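Local coordinates for methylglyoxal reductase (NADPH-dependent) (Candida albicans SC5314, PDB 6KWS), which probably reduces methylglyoxal with NADPH, as a Rossmann-fold oxidoreductase of the dihydroflavonol-4-reductase subfamily, at residues Ile13-Val18 with Leu42-Asn47; Asn106-Ile111 with Lys173-Phe178; Ala133-Glu136 with Asn140-Ile143; Ser220-Lys225 with Asp275-Lys280; His247-Glu252 with Glu314-Glu319. The protein carries 1 engineered substitution. All blocks are in the same frame, centred on the assembly; numbering follows the deposited sequence.

Contact 1: residues Ile13-Val18 with Leu42-Asn47; sequences IAQHVV and LKLFNN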
# COMPACT_ATOMS: atom_id res chain seq x y z
N ILE A 13 5.48 -1.16 2.08
CA ILE A 13 5.21 0.23 2.45
C ILE A 13 5.70 0.50 3.87
O ILE A 13 6.25 1.57 4.15
CB ILE A 13 3.71 0.54 2.32
CG1 ILE A 13 3.21 0.28 0.89
CG2 ILE A 13 3.44 1.93 2.77
CD1 ILE A 13 1.68 0.44 0.75
N ALA A 14 5.54 -0.48 4.77
CA ALA A 14 5.71 -0.20 6.20
C ALA A 14 7.15 0.17 6.52
O ALA A 14 7.41 1.17 7.21
CB ALA A 14 5.26 -1.39 7.03
N GLN A 15 8.11 -0.63 6.04
CA GLN A 15 9.52 -0.31 6.25
C GLN A 15 9.81 1.14 5.86
O GLN A 15 10.58 1.83 6.54
CB GLN A 15 10.40 -1.27 5.46
CG GLN A 15 10.26 -2.72 5.89
CD GLN A 15 11.50 -3.56 5.59
OE1 GLN A 15 12.51 -3.06 5.08
NE2 GLN A 15 11.44 -4.85 5.90
N HIS A 16 9.20 1.61 4.78
CA HIS A 16 9.43 2.98 4.36
C HIS A 16 8.82 3.97 5.36
O HIS A 16 9.46 4.97 5.72
CB HIS A 16 8.86 3.19 2.97
CG HIS A 16 9.77 2.71 1.88
ND1 HIS A 16 10.97 3.33 1.59
CD2 HIS A 16 9.67 1.66 1.03
CE1 HIS A 16 11.56 2.68 0.60
NE2 HIS A 16 10.80 1.66 0.24
N VAL A 17 7.61 3.68 5.83
CA VAL A 17 7.01 4.50 6.88
C VAL A 17 7.93 4.54 8.11
O VAL A 17 8.19 5.61 8.68
CB VAL A 17 5.61 3.96 7.23
CG1 VAL A 17 5.13 4.54 8.56
CG2 VAL A 17 4.62 4.27 6.09
N VAL A 18 8.44 3.38 8.50
CA VAL A 18 9.30 3.30 9.68
C VAL A 18 10.53 4.19 9.51
O VAL A 18 10.87 4.99 10.39
CB VAL A 18 9.68 1.84 9.96
CG1 VAL A 18 10.84 1.75 10.92
CG2 VAL A 18 8.48 1.10 10.54
N LEU A 42 15.17 -4.50 13.56
CA LEU A 42 16.03 -3.62 14.35
C LEU A 42 17.46 -3.61 13.81
O LEU A 42 18.14 -2.59 13.91
CB LEU A 42 16.01 -3.98 15.83
CG LEU A 42 14.66 -4.11 16.57
CD1 LEU A 42 14.90 -3.95 18.05
CD2 LEU A 42 13.58 -3.13 16.11
N LYS A 43 17.91 -4.70 13.18
CA LYS A 43 19.27 -4.73 12.66
C LYS A 43 19.42 -3.90 11.38
O LYS A 43 20.42 -3.20 11.20
CB LYS A 43 19.71 -6.16 12.41
CG LYS A 43 19.96 -6.97 13.66
CD LYS A 43 20.84 -8.14 13.32
CE LYS A 43 20.21 -9.44 13.74
NZ LYS A 43 21.28 -10.44 14.01
N LEU A 44 18.45 -3.98 10.47
CA LEU A 44 18.47 -3.12 9.28
C LEU A 44 18.70 -1.67 9.66
O LEU A 44 19.48 -0.97 9.01
CB LEU A 44 17.16 -3.26 8.51
CG LEU A 44 17.02 -4.59 7.76
CD1 LEU A 44 15.63 -4.77 7.14
CD2 LEU A 44 18.11 -4.73 6.71
N PHE A 45 18.05 -1.20 10.72
CA PHE A 45 18.19 0.19 11.15
C PHE A 45 19.30 0.37 12.18
O PHE A 45 19.47 1.47 12.70
CB PHE A 45 16.86 0.71 11.71
CG PHE A 45 15.82 0.96 10.65
CD1 PHE A 45 15.81 2.13 9.91
CD2 PHE A 45 14.84 0.01 10.38
CE1 PHE A 45 14.86 2.35 8.93
CE2 PHE A 45 13.89 0.21 9.40
CZ PHE A 45 13.90 1.39 8.67
N ASN A 46 20.05 -0.69 12.48
CA ASN A 46 21.17 -0.63 13.40
C ASN A 46 20.73 -0.26 14.81
O ASN A 46 21.39 0.53 15.49
CB ASN A 46 22.26 0.32 12.90
CG ASN A 46 22.99 -0.24 11.70
OD1 ASN A 46 23.48 -1.37 11.73
ND2 ASN A 46 23.06 0.55 10.63
N ASN A 47 19.61 -0.83 15.25
CA ASN A 47 19.12 -0.76 16.62
C ASN A 47 19.14 0.67 17.18
O ASN A 47 19.82 0.91 18.21
CB ASN A 47 19.87 -1.72 17.53
CG ASN A 47 20.03 -3.09 16.92
OD1 ASN A 47 20.95 -3.33 16.13
ND2 ASN A 47 19.16 -4.01 17.30

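Contact 2: residues Asn106-Ile111 with Lys173-Phe178; sequences NVLQAI and KAAWDF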
# COMPACT_ATOMS: atom_id res chain seq x y z
N ASN A 106 -11.82 -6.40 14.39
CA ASN A 106 -11.04 -6.77 15.56
C ASN A 106 -9.96 -5.73 15.89
O ASN A 106 -9.76 -5.39 17.06
CB ASN A 106 -10.41 -8.15 15.36
CG ASN A 106 -11.44 -9.28 15.34
OD1 ASN A 106 -12.52 -9.17 15.94
ND2 ASN A 106 -11.11 -10.38 14.66
N VAL A 107 -9.27 -5.22 14.87
CA VAL A 107 -8.22 -4.23 15.10
C VAL A 107 -8.80 -2.97 15.72
O VAL A 107 -8.31 -2.48 16.75
CB VAL A 107 -7.47 -3.91 13.79
CG1 VAL A 107 -6.46 -2.80 13.97
CG2 VAL A 107 -6.80 -5.14 13.24
N LEU A 108 -9.85 -2.42 15.11
CA LEU A 108 -10.47 -1.21 15.63
C LEU A 108 -11.11 -1.44 16.99
O LEU A 108 -11.10 -0.55 17.85
CB LEU A 108 -11.50 -0.69 14.64
CG LEU A 108 -10.92 -0.15 13.35
CD1 LEU A 108 -12.07 0.08 12.40
CD2 LEU A 108 -10.12 1.13 13.58
N GLN A 109 -11.67 -2.64 17.21
CA GLN A 109 -12.21 -2.94 18.53
C GLN A 109 -11.13 -2.87 19.61
O GLN A 109 -11.34 -2.28 20.67
CB GLN A 109 -12.90 -4.31 18.53
CG GLN A 109 -13.64 -4.59 19.83
CD GLN A 109 -15.03 -3.97 19.83
OE1 GLN A 109 -15.79 -4.12 18.87
NE2 GLN A 109 -15.36 -3.23 20.90
N ALA A 110 -9.95 -3.44 19.34
CA ALA A 110 -8.87 -3.34 20.32
C ALA A 110 -8.52 -1.88 20.59
O ALA A 110 -8.34 -1.47 21.74
CB ALA A 110 -7.64 -4.12 19.86
N ILE A 111 -8.43 -1.07 19.53
CA ILE A 111 -8.14 0.34 19.77
C ILE A 111 -9.28 0.98 20.54
O ILE A 111 -9.05 1.86 21.38
CB ILE A 111 -7.87 1.04 18.43
CG1 ILE A 111 -6.70 0.35 17.72
CG2 ILE A 111 -7.59 2.54 18.64
CD1 ILE A 111 -6.55 0.70 16.26
N LYS A 173 -14.94 -0.58 3.95
CA LYS A 173 -16.33 -0.34 4.33
C LYS A 173 -16.52 -0.66 5.80
O LYS A 173 -17.22 0.07 6.52
CB LYS A 173 -17.26 -1.18 3.45
CG LYS A 173 -18.67 -0.68 3.32
CD LYS A 173 -19.61 -1.43 4.21
CE LYS A 173 -20.98 -1.28 3.81
NZ LYS A 173 -21.12 -1.51 2.44
N ALA A 174 -15.83 -1.69 6.29
CA ALA A 174 -15.99 -2.10 7.67
C ALA A 174 -15.39 -1.09 8.63
O ALA A 174 -15.95 -0.85 9.72
CB ALA A 174 -15.36 -3.48 7.86
N ALA A 175 -14.25 -0.48 8.27
CA ALA A 175 -13.64 0.52 9.14
C ALA A 175 -14.53 1.74 9.32
O ALA A 175 -14.71 2.22 10.44
CB ALA A 175 -12.28 0.94 8.58
N TRP A 176 -15.09 2.27 8.22
CA TRP A 176 -15.96 3.44 8.35
C TRP A 176 -17.24 3.08 9.07
O TRP A 176 -17.74 3.88 9.87
CB TRP A 176 -16.27 4.04 6.98
CG TRP A 176 -15.08 4.64 6.31
CD1 TRP A 176 -14.49 4.19 5.18
CD2 TRP A 176 -14.33 5.77 6.75
NE1 TRP A 176 -13.42 4.99 4.86
CE2 TRP A 176 -13.30 5.96 5.81
CE3 TRP A 176 -14.43 6.65 7.83
CZ2 TRP A 176 -12.36 7.00 5.93
CZ3 TRP A 176 -13.50 7.68 7.94
CH2 TRP A 176 -12.48 7.85 6.99
N ASP A 177 -17.78 1.88 8.81
CA ASP A 177 -18.90 1.41 9.62
C ASP A 177 -18.56 1.46 11.10
O ASP A 177 -19.38 1.90 11.91
CB ASP A 177 -19.33 -0.00 9.22
CG ASP A 177 -20.06 -0.05 7.89
OD1 ASP A 177 -20.41 -1.17 7.44
OD2 ASP A 177 -20.28 1.04 7.29
N PHE A 178 -17.34 1.07 11.46
CA PHE A 178 -17.03 0.97 12.87
C PHE A 178 -17.10 2.33 13.54
O PHE A 178 -17.76 2.49 14.57
CB PHE A 178 -15.66 0.35 13.09
CG PHE A 178 -15.31 0.17 14.54
CD1 PHE A 178 -14.83 1.24 15.30
CD2 PHE A 178 -15.48 -1.06 15.16
CE1 PHE A 178 -14.54 1.08 16.64
CE2 PHE A 178 -15.18 -1.22 16.50
CZ PHE A 178 -14.71 -0.15 17.24

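Contact 3: residues Ala133-Glu136 with Asn140-Ile143; sequences ASKE and NAII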
# COMPACT_ATOMS: atom_id res chain seq x y z
N ALA A 133 -14.85 -1.50 -11.63
CA ALA A 133 -14.20 -1.91 -12.87
C ALA A 133 -14.80 -1.22 -14.09
O ALA A 133 -14.08 -0.73 -14.96
CB ALA A 133 -14.26 -3.43 -13.03
N SER A 134 -16.14 -1.16 -14.17
CA SER A 134 -16.77 -0.56 -15.35
C SER A 134 -16.43 0.93 -15.46
O SER A 134 -16.32 1.46 -16.57
CB SER A 134 -18.28 -0.74 -15.30
OG SER A 134 -18.86 0.25 -14.46
N LYS A 135 -16.26 1.61 -14.33
CA LYS A 135 -15.89 3.02 -14.38
C LYS A 135 -14.43 3.22 -14.77
O LYS A 135 -14.12 4.10 -15.59
CB LYS A 135 -16.18 3.69 -13.04
CG LYS A 135 -16.95 4.96 -13.21
CD LYS A 135 -16.32 6.10 -12.49
CE LYS A 135 -17.27 6.58 -11.41
NZ LYS A 135 -17.67 7.99 -11.60
N GLU A 136 -13.52 2.43 -14.18
CA GLU A 136 -12.09 2.57 -14.47
C GLU A 136 -11.80 2.38 -15.96
O GLU A 136 -10.86 2.98 -16.50
CB GLU A 136 -11.30 1.56 -13.64
CG GLU A 136 -9.86 1.35 -14.06
CD GLU A 136 -8.90 2.32 -13.37
OE1 GLU A 136 -7.69 2.02 -13.26
OE2 GLU A 136 -9.37 3.39 -12.95
N ASN A 140 -14.28 8.40 -20.40
CA ASN A 140 -15.00 9.63 -20.08
C ASN A 140 -15.26 9.81 -18.59
O ASN A 140 -15.74 10.87 -18.18
CB ASN A 140 -16.32 9.69 -20.85
CG ASN A 140 -16.13 9.72 -22.36
OD1 ASN A 140 -15.28 10.47 -22.87
ND2 ASN A 140 -16.89 8.90 -23.08
N ALA A 141 -14.95 8.80 -17.78
CA ALA A 141 -15.20 8.86 -16.35
C ALA A 141 -14.13 9.67 -15.60
O ALA A 141 -12.95 9.69 -15.98
CB ALA A 141 -15.29 7.45 -15.79
N ILE A 142 -14.57 10.35 -14.53
CA ILE A 142 -13.68 10.94 -13.53
C ILE A 142 -13.84 10.18 -12.22
O ILE A 142 -14.97 9.90 -11.80
CB ILE A 142 -13.98 12.42 -13.29
CG1 ILE A 142 -13.75 13.23 -14.56
CG2 ILE A 142 -13.09 12.94 -12.20
CD1 ILE A 142 -14.04 14.70 -14.36
N ILE A 143 -12.73 9.84 -11.56
CA ILE A 143 -12.75 9.09 -10.31
C ILE A 143 -12.03 9.86 -9.22
O ILE A 143 -10.88 10.26 -9.40
CB ILE A 143 -12.12 7.70 -10.47
CG1 ILE A 143 -12.87 6.90 -11.52
CG2 ILE A 143 -12.14 7.00 -9.13
CD1 ILE A 143 -12.38 5.46 -11.67

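Contact 4: residues Ser220-Lys225 with Asp275-Lys280; sequences SILKLK and DIINDK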
# COMPACT_ATOMS: atom_id res chain seq x y z
N SER A 220 8.69 -8.65 -13.71
CA SER A 220 8.33 -9.63 -14.72
C SER A 220 8.78 -9.19 -16.11
O SER A 220 9.08 -10.04 -16.96
CB SER A 220 6.82 -9.88 -14.68
OG SER A 220 6.13 -8.82 -15.33
N ILE A 221 8.86 -7.88 -16.36
CA ILE A 221 9.48 -7.38 -17.59
C ILE A 221 10.92 -7.86 -17.71
O ILE A 221 11.36 -8.27 -18.79
CB ILE A 221 9.42 -5.84 -17.65
CG1 ILE A 221 7.99 -5.31 -17.61
CG2 ILE A 221 10.17 -5.35 -18.87
CD1 ILE A 221 7.10 -5.88 -18.65
N LEU A 222 11.68 -7.81 -16.62
CA LEU A 222 13.10 -8.15 -16.70
C LEU A 222 13.36 -9.61 -17.02
O LEU A 222 14.49 -9.95 -17.38
CB LEU A 222 13.82 -7.80 -15.39
CG LEU A 222 13.80 -6.32 -15.03
CD1 LEU A 222 14.51 -6.05 -13.72
CD2 LEU A 222 14.43 -5.53 -16.13
N LYS A 223 12.36 -10.48 -16.92
CA LYS A 223 12.55 -11.89 -17.23
C LYS A 223 12.09 -12.25 -18.64
O LYS A 223 12.04 -13.44 -18.97
CB LYS A 223 11.83 -12.76 -16.21
CG LYS A 223 12.27 -12.51 -14.79
CD LYS A 223 11.49 -13.42 -13.87
CE LYS A 223 11.41 -12.85 -12.48
NZ LYS A 223 10.11 -13.26 -11.89
N LEU A 224 11.76 -11.28 -19.47
CA LEU A 224 11.36 -11.58 -20.84
C LEU A 224 12.58 -11.65 -21.75
O LEU A 224 13.56 -10.92 -21.58
CB LEU A 224 10.39 -10.51 -21.35
CG LEU A 224 9.16 -10.37 -20.47
CD1 LEU A 224 8.22 -9.30 -21.04
CD2 LEU A 224 8.46 -11.72 -20.32
N LYS A 225 12.51 -12.57 -22.74
CA LYS A 225 13.43 -12.75 -23.86
C LYS A 225 13.03 -11.84 -25.03
O LYS A 225 11.85 -11.50 -25.17
CB LYS A 225 13.43 -14.21 -24.30
CG LYS A 225 13.38 -15.23 -23.16
CD LYS A 225 13.88 -16.60 -23.61
CE LYS A 225 14.78 -17.26 -22.54
NZ LYS A 225 16.16 -16.70 -22.41
N ASP A 275 9.56 0.67 -22.35
CA ASP A 275 10.21 1.85 -22.93
C ASP A 275 11.20 2.50 -21.96
O ASP A 275 12.32 2.84 -22.35
CB ASP A 275 9.16 2.88 -23.36
CG ASP A 275 8.40 2.47 -24.63
OD1 ASP A 275 8.83 1.50 -25.31
OD2 ASP A 275 7.37 3.12 -24.94
N ILE A 276 10.79 2.70 -20.69
CA ILE A 276 11.69 3.30 -19.72
C ILE A 276 12.94 2.46 -19.55
O ILE A 276 14.07 2.98 -19.51
CB ILE A 276 10.99 3.51 -18.37
CG1 ILE A 276 9.89 4.58 -18.48
CG2 ILE A 276 12.00 3.90 -17.32
CD1 ILE A 276 9.22 4.92 -17.15
N ILE A 277 12.77 1.14 -19.45
CA ILE A 277 13.90 0.26 -19.19
C ILE A 277 14.83 0.24 -20.40
O ILE A 277 16.05 0.40 -20.26
CB ILE A 277 13.40 -1.15 -18.81
CG1 ILE A 277 12.59 -1.08 -17.50
CG2 ILE A 277 14.57 -2.16 -18.67
CD1 ILE A 277 11.97 -2.41 -17.08
N ASN A 278 14.26 0.08 -21.60
CA ASN A 278 15.09 0.06 -22.81
C ASN A 278 15.87 1.36 -22.98
O ASN A 278 16.99 1.34 -23.51
CB ASN A 278 14.23 -0.25 -24.04
CG ASN A 278 14.11 -1.75 -24.29
OD1 ASN A 278 15.11 -2.46 -24.28
ND2 ASN A 278 12.89 -2.23 -24.54
N ASP A 279 15.34 2.49 -22.49
CA ASP A 279 16.04 3.77 -22.64
C ASP A 279 16.97 4.13 -21.48
O ASP A 279 17.82 5.02 -21.64
CB ASP A 279 15.02 4.89 -22.87
CG ASP A 279 14.66 5.07 -24.37
OD1 ASP A 279 15.54 5.53 -25.14
OD2 ASP A 279 13.50 4.72 -24.78
N LYS A 280 16.91 3.47 -20.33
CA LYS A 280 17.79 3.85 -19.24
C LYS A 280 18.81 2.77 -18.87
O LYS A 280 19.71 3.05 -18.07
CB LYS A 280 16.97 4.23 -18.00
CG LYS A 280 15.93 5.30 -18.25
CD LYS A 280 16.55 6.65 -18.39
CE LYS A 280 15.68 7.55 -19.27
NZ LYS A 280 15.98 8.99 -19.06

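Contact 5: residues His247-Glu252 with Glu314-Glu319; sequences HIIAFE and ELLGFE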
# COMPACT_ATOMS: atom_id res chain seq x y z
N HIS A 247 1.18 8.29 4.64
CA HIS A 247 0.80 7.78 5.95
C HIS A 247 1.20 8.74 7.06
O HIS A 247 0.47 8.90 8.04
CB HIS A 247 1.42 6.42 6.21
CG HIS A 247 0.70 5.30 5.53
ND1 HIS A 247 0.78 5.09 4.16
CD2 HIS A 247 -0.14 4.36 6.01
CE1 HIS A 247 0.02 4.06 3.84
NE2 HIS A 247 -0.54 3.60 4.94
N ILE A 248 2.35 9.40 6.91
CA ILE A 248 2.78 10.28 7.99
C ILE A 248 2.08 11.62 7.91
O ILE A 248 1.61 12.14 8.92
CB ILE A 248 4.31 10.43 7.97
CG1 ILE A 248 4.93 9.12 8.47
CG2 ILE A 248 4.73 11.62 8.82
CD1 ILE A 248 6.32 8.87 7.93
N ILE A 249 1.95 12.19 6.71
CA ILE A 249 1.20 13.44 6.61
C ILE A 249 -0.24 13.22 7.07
O ILE A 249 -0.88 14.14 7.58
CB ILE A 249 1.25 14.01 5.17
CG1 ILE A 249 2.69 14.14 4.66
CG2 ILE A 249 0.55 15.36 5.11
CD1 ILE A 249 3.52 15.12 5.44
N ALA A 250 -0.73 11.98 6.98
CA ALA A 250 -2.13 11.71 7.26
C ALA A 250 -2.50 11.94 8.72
O ALA A 250 -3.66 12.27 9.01
CB ALA A 250 -2.49 10.29 6.85
N PHE A 251 -1.56 11.77 9.65
CA PHE A 251 -1.87 12.09 11.04
C PHE A 251 -1.21 13.38 11.53
O PHE A 251 -1.63 13.91 12.56
CB PHE A 251 -1.50 10.93 11.97
CG PHE A 251 -0.02 10.72 12.15
CD1 PHE A 251 0.72 11.52 13.03
CD2 PHE A 251 0.64 9.71 11.48
CE1 PHE A 251 2.08 11.33 13.21
CE2 PHE A 251 2.00 9.51 11.65
CZ PHE A 251 2.72 10.33 12.52
N GLU A 252 -0.21 13.91 10.83
CA GLU A 252 0.42 15.15 11.26
C GLU A 252 -0.38 16.37 10.83
O GLU A 252 -0.39 17.39 11.53
CB GLU A 252 1.83 15.26 10.69
CG GLU A 252 2.86 14.31 11.27
CD GLU A 252 4.27 14.63 10.77
OE1 GLU A 252 4.41 15.04 9.58
OE2 GLU A 252 5.24 14.50 11.56
N GLU A 314 -3.76 18.27 -2.58
CA GLU A 314 -3.76 19.44 -1.71
C GLU A 314 -3.54 19.03 -0.27
O GLU A 314 -2.84 19.72 0.48
CB GLU A 314 -5.08 20.20 -1.84
CG GLU A 314 -5.40 20.74 -3.23
CD GLU A 314 -6.67 21.60 -3.25
OE1 GLU A 314 -7.38 21.67 -2.21
OE2 GLU A 314 -6.97 22.18 -4.32
N LEU A 315 -4.13 17.92 0.15
CA LEU A 315 -4.01 17.51 1.53
C LEU A 315 -2.57 17.19 1.89
O LEU A 315 -2.13 17.44 3.02
CB LEU A 315 -4.93 16.32 1.77
CG LEU A 315 -5.52 16.10 3.15
CD1 LEU A 315 -5.89 17.41 3.82
CD2 LEU A 315 -6.74 15.21 2.97
N LEU A 316 -1.80 16.67 0.92
CA LEU A 316 -0.45 16.18 1.18
C LEU A 316 0.60 17.24 0.90
O LEU A 316 1.59 17.35 1.63
CB LEU A 316 -0.16 14.92 0.34
CG LEU A 316 -1.25 13.88 0.58
CD1 LEU A 316 -1.10 12.67 -0.32
CD2 LEU A 316 -1.32 13.48 2.07
N GLY A 317 0.42 18.02 -0.16
CA GLY A 317 1.33 19.10 -0.50
C GLY A 317 2.80 18.73 -0.67
O GLY A 317 3.66 19.36 -0.05
N PHE A 318 3.11 17.72 -1.48
CA PHE A 318 4.50 17.46 -1.85
C PHE A 318 4.53 16.82 -3.22
O PHE A 318 3.56 16.21 -3.67
CB PHE A 318 5.25 16.61 -0.80
CG PHE A 318 4.71 15.20 -0.59
CD1 PHE A 318 5.14 14.14 -1.40
CD2 PHE A 318 3.83 14.92 0.45
CE1 PHE A 318 4.68 12.84 -1.19
CE2 PHE A 318 3.36 13.62 0.67
CZ PHE A 318 3.78 12.58 -0.15
N GLU A 319 5.67 16.98 -3.89
CA GLU A 319 5.88 16.45 -5.23
C GLU A 319 6.11 14.94 -5.19
O GLU A 319 6.93 14.45 -4.41
CB GLU A 319 7.07 17.18 -5.87
CG GLU A 319 7.59 16.60 -7.20
CD GLU A 319 9.13 16.72 -7.37
OE1 GLU A 319 9.58 17.74 -7.95
OE2 GLU A 319 9.88 15.79 -6.93

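Contact 1: residues Ile13-Val18 with Leu42-Asn47
Phe45 reaches from the end of helix 35-44 to the side of helix 12-23, where Val18 and Gln15 receive its ring. The outer end of the ring does the touching. Val18 CG1 stands 3.7 Å from Phe45 CE2 and 3.8 Å from Phe45 CZ. This methyl meets the ring obliquely. It is placed there by chi1 of Val18 (164°), which turns CG1 nearly opposite the backbone N. The main chain of the same helix supplies a second neighbour. Gln15 O lies at the edge of the ring, near its plane, 4.0 Å from Phe45 CZ.

The Gln15 side chain runs out extended and crosses that of Leu44 at about a right angle. Gln15 OE1 comes within 4.1 Å of Leu44 CD1, which is a loose contact. The amide nitrogen has its polar partners elsewhere: it makes weak hydrogen bonds to Thr10 O and Glu206 OE2.

Phe45 sits just where helix 35-44 stops. Asn46 follows with positive phi in a Schellman motif, in which Asn47 N bonds to Leu42 O at 2.7 Å. Phe203 meets the ring edge-to-face, and Leu51 of strand 51-55 also touches it.

Both helices belong to the nucleotide-binding Rossmann part. Helix 12-23 follows the glycine-containing turn after the first strand, and Ile13 near its start is an NADPH-binding residue, though no cofactor is bound here. The join is largely apolar and centres on one aromatic ring. It depends on fit, with no directional polar bond between the segments.

Contact 2: residues Asn106-Ile111 with Lys173-Phe178
Leu108 lies over the ring of Phe178, and this pair forms the tight half of the contact. Leu108 CB sits 3.8 Å from the ring centroid, only 7° off the ring normal. That is a CH-pi contact over the middle of one face. The two side chains slide past each other in opposite directions, each reaching toward the other helix. Leu108 CD1 thus arrives 3.7 Å from Phe178 CB. The same methyl rests 3.6 Å from Ala175 CA and also touches the Ala175 methyl. In Phe178, chi1 of -178° swings the ring away from its own backbone N and toward helix 92-114.

The other half is looser. Gln109 is partly exposed and touches the ring at its edge, with OE1 in the ring plane and 3.8 Å from Phe178 CE2. Its side chain crosses that of Phe178 at about a right angle. Its NE2 makes a weak hydrogen bond to Asn113 OD1 within its own helix.

The segments cross at -28°, with their axes 10.3 Å apart at closest approach. Helices 92-114 and 160-181 run side by side on the Rossmann sheet. Val107 leans on strand 75-80 and Trp176 on strand 188-194. The helix of Phe178 also carries Lys168, an NADPH-binding residue. Between the segments the union is dispersive, with leucine against aromatic carbon inside and an amide oxygen of the partly exposed Gln109 at the ring edge.

Contact 3: residues Ala133-Glu136 with Asn140-Ile143
The carboxylate of Glu136 is the flat group that takes part, and Ile143 touches it through one oxygen. Glu136 OE2 is 3.9 Å from Ile143 CD1, and the two side chains cross at about a right angle. The carboxylate is held by others. Arg267 makes a salt bridge to OE1, and the hydroxyl of Tyr127 is hydrogen-bonded to OE2. These two partners probably keep the group charged and fix its rotation.

Lys135 provides the larger surface. Its chain is bent at several bonds and lies alongside the 140-143 segment, with CD 3.7 Å from both Ile143 CG1 and Ala141 CB. Ala141 CB also meets Lys135 O at 3.6 Å. At the tip, Lys135 NZ gives a weak hydrogen bond to Ile142 O, 3.3 Å long. Its stronger partner is Asp147, in a salt bridge.

The contact folds a short helix back on the strand that follows it, away from the NADPH-binding residues. Strand 142-143 pairs in parallel with strand 306-307, where Thr306 bonds to the backbones of Ala141 and Ile143. Glu136 bonds by its backbone to Ala305, so both segments lean on the same later part of the chain.

Contact 4: residues Ser220-Lys225 with Asp275-Lys280
Ile277 carries this contact, and its terminal methyl does all the touching from its side. CD1 reaches out from helix 270-280 and meets two residues at the end of helix 216-222. It stands 3.9 Å from Ile221 CG2 and 4.1 Å from Leu222 CD2. Both encounters are oblique crossings of aliphatic branches. In Ile277 the chain to CD1 is extended, with chi2 at 176°, and this gives the methyl its reach.

Leu222 buries the next largest area. It does not aim its first bond at helix 270-280, but its CD2 methyl comes nearer. Ile221 does point that way, and it offers its branch methyl rather than its longer arm. Its chi2 of -55° folds CD1 aside. Together the two residues give one methyl two aliphatic neighbours. The contact is small, and its distances are those of ordinary van der Waals packing.

Just beyond Leu222 the first helix ends. Leu224 N still bonds to Ile221 O, at 3.1 Å, before the chain leaves as a loop.

The site lies in the part of the chain beyond the main parallel strands. Loop residue Ile288 and Val331 of helix 323-337 also touch Ile277. Pro289 links the two segments a second time, since Leu224 packs on it and Asn278 ND2 bonds to its carbonyl. Through Ile277, helix 270-280 thus meets both helix 216-222 and the C-terminal helix 323-337.

Contact 5: residues His247-Glu252 with Glu314-Glu319
Directly before Ile249, which meets Leu315, Leu316 and Phe318 across the contact, the carbonyl oxygen of Ile248 is gripped twice. Phe251 N bonds to Ile248 O at 3.3 Å and Glu252 N at 3.2 Å, which closes the last turn of helix 240-252. Ile249 itself spreads its branches over the other segment. Its CG2 lies 4.0 Å from Leu316 CD2, in an oblique crossing. The same methyl is 4.0 Å from Leu315 O, whose hydrogen bond comes from Asn253 ND2. Ile249 CG1 lies 4.1 Å from Phe318 CE2, approaching the ring obliquely.

Phe318 holds chi1 at 63°, with CG between its backbone N and carbonyl carbon. This sends the ring back toward helix 240-252, where Lys245 makes a cation-pi contact with it. Gly317 provides the turn between, leaving the helix with positive phi.

The contact fastens helix 310-316, late in the chain, to the end of helix 240-252. Leu315 and Leu316 also touch strand 260-269. From other positions of helix 240-252, His247 and Ile248 pack on helix 12-23, so this helix meets both.

In the fold
Contacts 1, 3 and 5 are partly buried, while contacts 2 and 4 are buried. Contacts 1 and 5 touch, with Val17 against His247 and Ile248. Contacts 1 and 2 both join helices of the Rossmann part, but their centres are 27 Å apart. Contacts 2 and 4 are mainly apolar, the first with an aromatic face and the second purely aliphatic. They lie on opposite sides of the chain's centre. Contact 3 reaches the surface and differs in its charged ends, which find their stronger partners outside it. Contacts 4 and 5 interleave along the chain, tying its late helices to earlier ones.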